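Local coordinates for protein amidohydrolase (Brucella melitensis biovar Abortus, PDB 4F0L) that is a metal-dependent hydrolase of the amidohydrolase family, probably a deaminase, holding an iron ion in its active site, at residues B[163-175]-B[211-225]. Numbering follows the deposited sequence.
Sequences LLPVFYAHSGFGG and LGVAPHSLRAVTPDE
His170 and Glu225 approach from opposite directions, the imidazole and the carboxylate nearly coplanar, 13° apart. His170 NE2 gives a nearly straight bond to the syn lone pair of Glu225 OE2, 2.7 Å long. One face of the imidazole carries Gly175 CA, while Phe167 turns its ring edge to Glu225 OE1 and to Val221 CG2, the latter 3.6 Å from Phe167 CD2. Back toward the strands, Tyr168 uses a face and an edge: Ala220 CB sits 3.8 Å from the Tyr168 ring centroid, squarely over one face, and the CD2-CE2 edge of the phenol bears on the face of His216, an edge-to-face pair with planes at 51°. With CG anti to the backbone N (chi1 -179°), the His216 ring lies alongside the Tyr168 side chain, pointing the same way. Phe167 ends strand 160-167, which runs parallel to its neighbour 210-215 in the amidohydrolase TIM barrel, laced to it by bonds such as Phe167 N to Ala214 O and His216 N to Phe167 O; Tyr168, His170, His216, Ala220 and Glu225 lie past the strand ends. His216 brings the contact to the metal site: its ring meets the iron ligand His241 edge-to-face, and its side chain is about 7 Å from the iron. At the far end Arg219 CG packs 3.7 Å from Phe173 CE2, over the ring face, and the guanidinium reaches Asp251 in a salt bridge. Behind the first shell, a capping box fixes Glu225: Thr222 N binds Glu225 OE1 at 2.8 Å, and Thr222 OG1 accepts from Glu225 N. Ala176 O holds His170 ND1, fixing the imidazole from its other nitrogen.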
# COMPACT_ATOMS: atom_id res chain seq x y z
N LEU B 163 -3.70 5.99 -26.85
CA LEU B 163 -5.09 6.36 -26.69
C LEU B 163 -5.96 5.24 -27.21
O LEU B 163 -5.76 4.76 -28.33
CB LEU B 163 -5.39 7.66 -27.43
CG LEU B 163 -6.81 8.20 -27.45
CD1 LEU B 163 -7.22 8.68 -26.05
CD2 LEU B 163 -6.86 9.34 -28.46
N LEU B 164 -6.92 4.81 -26.38
CA LEU B 164 -7.73 3.64 -26.67
C LEU B 164 -9.23 4.01 -26.53
O LEU B 164 -9.87 3.75 -25.50
CB LEU B 164 -7.36 2.51 -25.70
CG LEU B 164 -5.89 2.06 -25.74
CD1 LEU B 164 -5.57 1.24 -24.49
CD2 LEU B 164 -5.51 1.30 -27.00
N PRO B 165 -9.78 4.70 -27.53
CA PRO B 165 -11.19 5.08 -27.45
C PRO B 165 -12.05 3.83 -27.34
O PRO B 165 -11.82 2.86 -28.07
CB PRO B 165 -11.44 5.79 -28.79
CG PRO B 165 -10.09 6.31 -29.18
CD PRO B 165 -9.18 5.18 -28.78
N VAL B 166 -13.02 3.87 -26.45
CA VAL B 166 -13.84 2.73 -26.10
C VAL B 166 -15.15 2.63 -26.94
O VAL B 166 -15.89 3.64 -27.17
CB VAL B 166 -14.22 2.80 -24.61
CG1 VAL B 166 -15.19 1.67 -24.21
CG2 VAL B 166 -12.95 2.73 -23.75
N PHE B 167 -15.38 1.42 -27.43
CA PHE B 167 -16.62 1.12 -28.10
C PHE B 167 -17.56 0.51 -27.07
O PHE B 167 -17.22 -0.50 -26.45
CB PHE B 167 -16.45 0.15 -29.28
CG PHE B 167 -17.77 -0.15 -29.94
CD1 PHE B 167 -18.32 0.75 -30.83
CD2 PHE B 167 -18.51 -1.25 -29.55
CE1 PHE B 167 -19.57 0.52 -31.39
CE2 PHE B 167 -19.75 -1.49 -30.09
CZ PHE B 167 -20.28 -0.60 -31.02
N TYR B 168 -18.74 1.10 -26.95
CA TYR B 168 -19.75 0.72 -25.94
C TYR B 168 -21.14 0.95 -26.53
O TYR B 168 -21.45 2.05 -26.97
CB TYR B 168 -19.58 1.63 -24.72
CG TYR B 168 -20.23 1.20 -23.42
CD1 TYR B 168 -21.60 0.97 -23.32
CD2 TYR B 168 -19.48 1.10 -22.27
CE1 TYR B 168 -22.18 0.60 -22.12
CE2 TYR B 168 -20.06 0.73 -21.08
CZ TYR B 168 -21.39 0.48 -21.02
OH TYR B 168 -21.91 0.14 -19.81
N ALA B 169 -21.97 -0.09 -26.56
CA ALA B 169 -23.30 0.03 -27.17
C ALA B 169 -24.45 -0.65 -26.40
O ALA B 169 -25.59 -0.44 -26.75
CB ALA B 169 -23.25 -0.52 -28.59
N HIS B 170 -24.15 -1.45 -25.38
CA HIS B 170 -25.16 -2.29 -24.72
C HIS B 170 -24.94 -2.43 -23.24
O HIS B 170 -23.81 -2.27 -22.73
CB HIS B 170 -25.15 -3.66 -25.38
CG HIS B 170 -25.35 -3.58 -26.86
ND1 HIS B 170 -26.55 -3.33 -27.40
CD2 HIS B 170 -24.45 -3.63 -27.90
CE1 HIS B 170 -26.43 -3.27 -28.72
NE2 HIS B 170 -25.14 -3.43 -29.03
N SER B 171 -26.03 -2.71 -22.54
CA SER B 171 -26.01 -2.81 -21.10
C SER B 171 -26.00 -4.26 -20.61
O SER B 171 -26.09 -4.49 -19.43
CB SER B 171 -27.23 -2.09 -20.52
OG SER B 171 -28.41 -2.79 -20.90
N GLY B 172 -25.89 -5.24 -21.50
CA GLY B 172 -25.86 -6.64 -21.08
C GLY B 172 -25.63 -7.63 -22.19
O GLY B 172 -25.82 -7.28 -23.36
N PHE B 173 -25.27 -8.89 -21.83
CA PHE B 173 -25.04 -9.97 -22.81
C PHE B 173 -26.22 -10.08 -23.76
O PHE B 173 -27.37 -9.82 -23.38
CB PHE B 173 -24.77 -11.35 -22.13
CG PHE B 173 -23.41 -11.46 -21.52
CD1 PHE B 173 -22.29 -11.65 -22.32
CD2 PHE B 173 -23.23 -11.30 -20.17
CE1 PHE B 173 -21.02 -11.71 -21.77
CE2 PHE B 173 -21.98 -11.36 -19.61
CZ PHE B 173 -20.87 -11.56 -20.41
N GLY B 174 -25.94 -10.44 -25.01
CA GLY B 174 -26.98 -10.60 -26.02
C GLY B 174 -27.51 -9.29 -26.59
O GLY B 174 -28.59 -9.27 -27.18
N GLY B 175 -26.77 -8.21 -26.45
CA GLY B 175 -27.14 -6.96 -27.11
C GLY B 175 -28.28 -6.20 -26.48
O GLY B 175 -28.99 -5.49 -27.18
N LEU B 211 -2.55 4.89 -31.38
CA LEU B 211 -4.03 4.90 -31.36
C LEU B 211 -4.52 3.49 -31.58
O LEU B 211 -4.28 2.90 -32.66
CB LEU B 211 -4.61 5.83 -32.44
CG LEU B 211 -6.14 5.93 -32.60
CD1 LEU B 211 -6.77 6.48 -31.32
CD2 LEU B 211 -6.54 6.78 -33.81
N GLY B 212 -5.19 2.92 -30.57
CA GLY B 212 -5.82 1.62 -30.70
C GLY B 212 -7.33 1.72 -30.47
O GLY B 212 -7.89 2.81 -30.59
N VAL B 213 -7.97 0.60 -30.16
CA VAL B 213 -9.41 0.56 -29.87
C VAL B 213 -9.69 -0.27 -28.62
O VAL B 213 -8.90 -1.15 -28.26
CB VAL B 213 -10.23 -0.01 -31.05
CG1 VAL B 213 -9.94 0.77 -32.35
CG2 VAL B 213 -9.93 -1.49 -31.22
N ALA B 214 -10.79 0.06 -27.94
CA ALA B 214 -11.12 -0.55 -26.67
C ALA B 214 -12.61 -0.93 -26.66
O ALA B 214 -13.43 -0.19 -26.14
CB ALA B 214 -10.80 0.39 -25.50
N PRO B 215 -12.96 -2.10 -27.23
CA PRO B 215 -14.28 -2.63 -26.91
C PRO B 215 -14.44 -2.73 -25.40
O PRO B 215 -13.57 -3.29 -24.71
CB PRO B 215 -14.29 -4.01 -27.57
CG PRO B 215 -12.86 -4.32 -27.90
CD PRO B 215 -12.18 -3.00 -28.09
N HIS B 216 -15.50 -2.17 -24.86
CA HIS B 216 -15.56 -2.03 -23.40
C HIS B 216 -15.45 -3.34 -22.65
O HIS B 216 -14.62 -3.50 -21.75
CB HIS B 216 -16.83 -1.33 -22.98
CG HIS B 216 -16.93 -1.12 -21.51
ND1 HIS B 216 -17.57 -1.99 -20.69
CD2 HIS B 216 -16.40 -0.13 -20.70
CE1 HIS B 216 -17.46 -1.56 -19.41
NE2 HIS B 216 -16.75 -0.43 -19.41
N SER B 217 -16.30 -4.28 -23.04
CA SER B 217 -16.42 -5.58 -22.36
C SER B 217 -17.35 -6.43 -23.19
O SER B 217 -18.02 -5.92 -24.11
CB SER B 217 -17.05 -5.41 -20.98
OG SER B 217 -18.38 -4.96 -21.12
N LEU B 218 -17.44 -7.70 -22.84
CA LEU B 218 -18.31 -8.59 -23.59
C LEU B 218 -19.79 -8.25 -23.41
O LEU B 218 -20.59 -8.52 -24.29
CB LEU B 218 -18.03 -10.05 -23.24
CG LEU B 218 -16.62 -10.53 -23.63
CD1 LEU B 218 -16.39 -11.95 -23.12
CD2 LEU B 218 -16.36 -10.42 -25.13
N ARG B 219 -20.14 -7.65 -22.27
CA ARG B 219 -21.52 -7.22 -22.02
C ARG B 219 -21.92 -6.08 -22.91
O ARG B 219 -23.09 -5.94 -23.29
CB ARG B 219 -21.69 -6.65 -20.59
CG ARG B 219 -21.63 -7.64 -19.46
CD ARG B 219 -22.17 -6.94 -18.22
NE ARG B 219 -21.83 -7.75 -17.06
CZ ARG B 219 -22.60 -8.72 -16.56
NH1 ARG B 219 -23.81 -8.98 -17.06
NH2 ARG B 219 -22.16 -9.42 -15.53
N ALA B 220 -20.96 -5.20 -23.16
CA ALA B 220 -21.24 -3.89 -23.71
C ALA B 220 -21.20 -3.91 -25.23
O ALA B 220 -21.60 -2.94 -25.87
CB ALA B 220 -20.30 -2.85 -23.13
N VAL B 221 -20.78 -5.03 -25.81
CA VAL B 221 -20.54 -5.11 -27.25
C VAL B 221 -21.06 -6.45 -27.73
O VAL B 221 -20.90 -7.45 -27.02
CB VAL B 221 -19.03 -4.98 -27.55
CG1 VAL B 221 -18.78 -4.95 -29.04
CG2 VAL B 221 -18.42 -3.72 -26.91
N THR B 222 -21.71 -6.48 -28.89
CA THR B 222 -22.12 -7.75 -29.51
C THR B 222 -20.94 -8.36 -30.30
O THR B 222 -19.99 -7.65 -30.63
CB THR B 222 -23.30 -7.59 -30.52
OG1 THR B 222 -22.85 -6.92 -31.69
CG2 THR B 222 -24.47 -6.80 -29.93
N PRO B 223 -21.02 -9.67 -30.61
CA PRO B 223 -19.97 -10.29 -31.44
C PRO B 223 -19.72 -9.60 -32.79
O PRO B 223 -18.58 -9.42 -33.18
CB PRO B 223 -20.47 -11.73 -31.62
CG PRO B 223 -21.23 -11.99 -30.36
CD PRO B 223 -21.95 -10.68 -30.08
N ASP B 224 -20.78 -9.19 -33.48
CA ASP B 224 -20.62 -8.48 -34.76
C ASP B 224 -19.94 -7.13 -34.59
O ASP B 224 -19.09 -6.74 -35.39
CB ASP B 224 -22.00 -8.27 -35.44
CG ASP B 224 -22.63 -9.58 -35.92
OD1 ASP B 224 -21.94 -10.62 -35.88
OD2 ASP B 224 -23.80 -9.57 -36.37
N GLU B 225 -20.31 -6.41 -33.54
CA GLU B 225 -19.71 -5.11 -33.29
C GLU B 225 -18.24 -5.29 -32.93
O GLU B 225 -17.40 -4.49 -33.32
CB GLU B 225 -20.43 -4.38 -32.17
CG GLU B 225 -21.88 -3.98 -32.48
CD GLU B 225 -22.69 -3.70 -31.21
OE1 GLU B 225 -22.18 -3.97 -30.07
OE2 GLU B 225 -23.84 -3.25 -31.34
O HOH W 1 -25.15 -9.12 -19.13
O HOH W 2 -23.85 -7.19 -25.54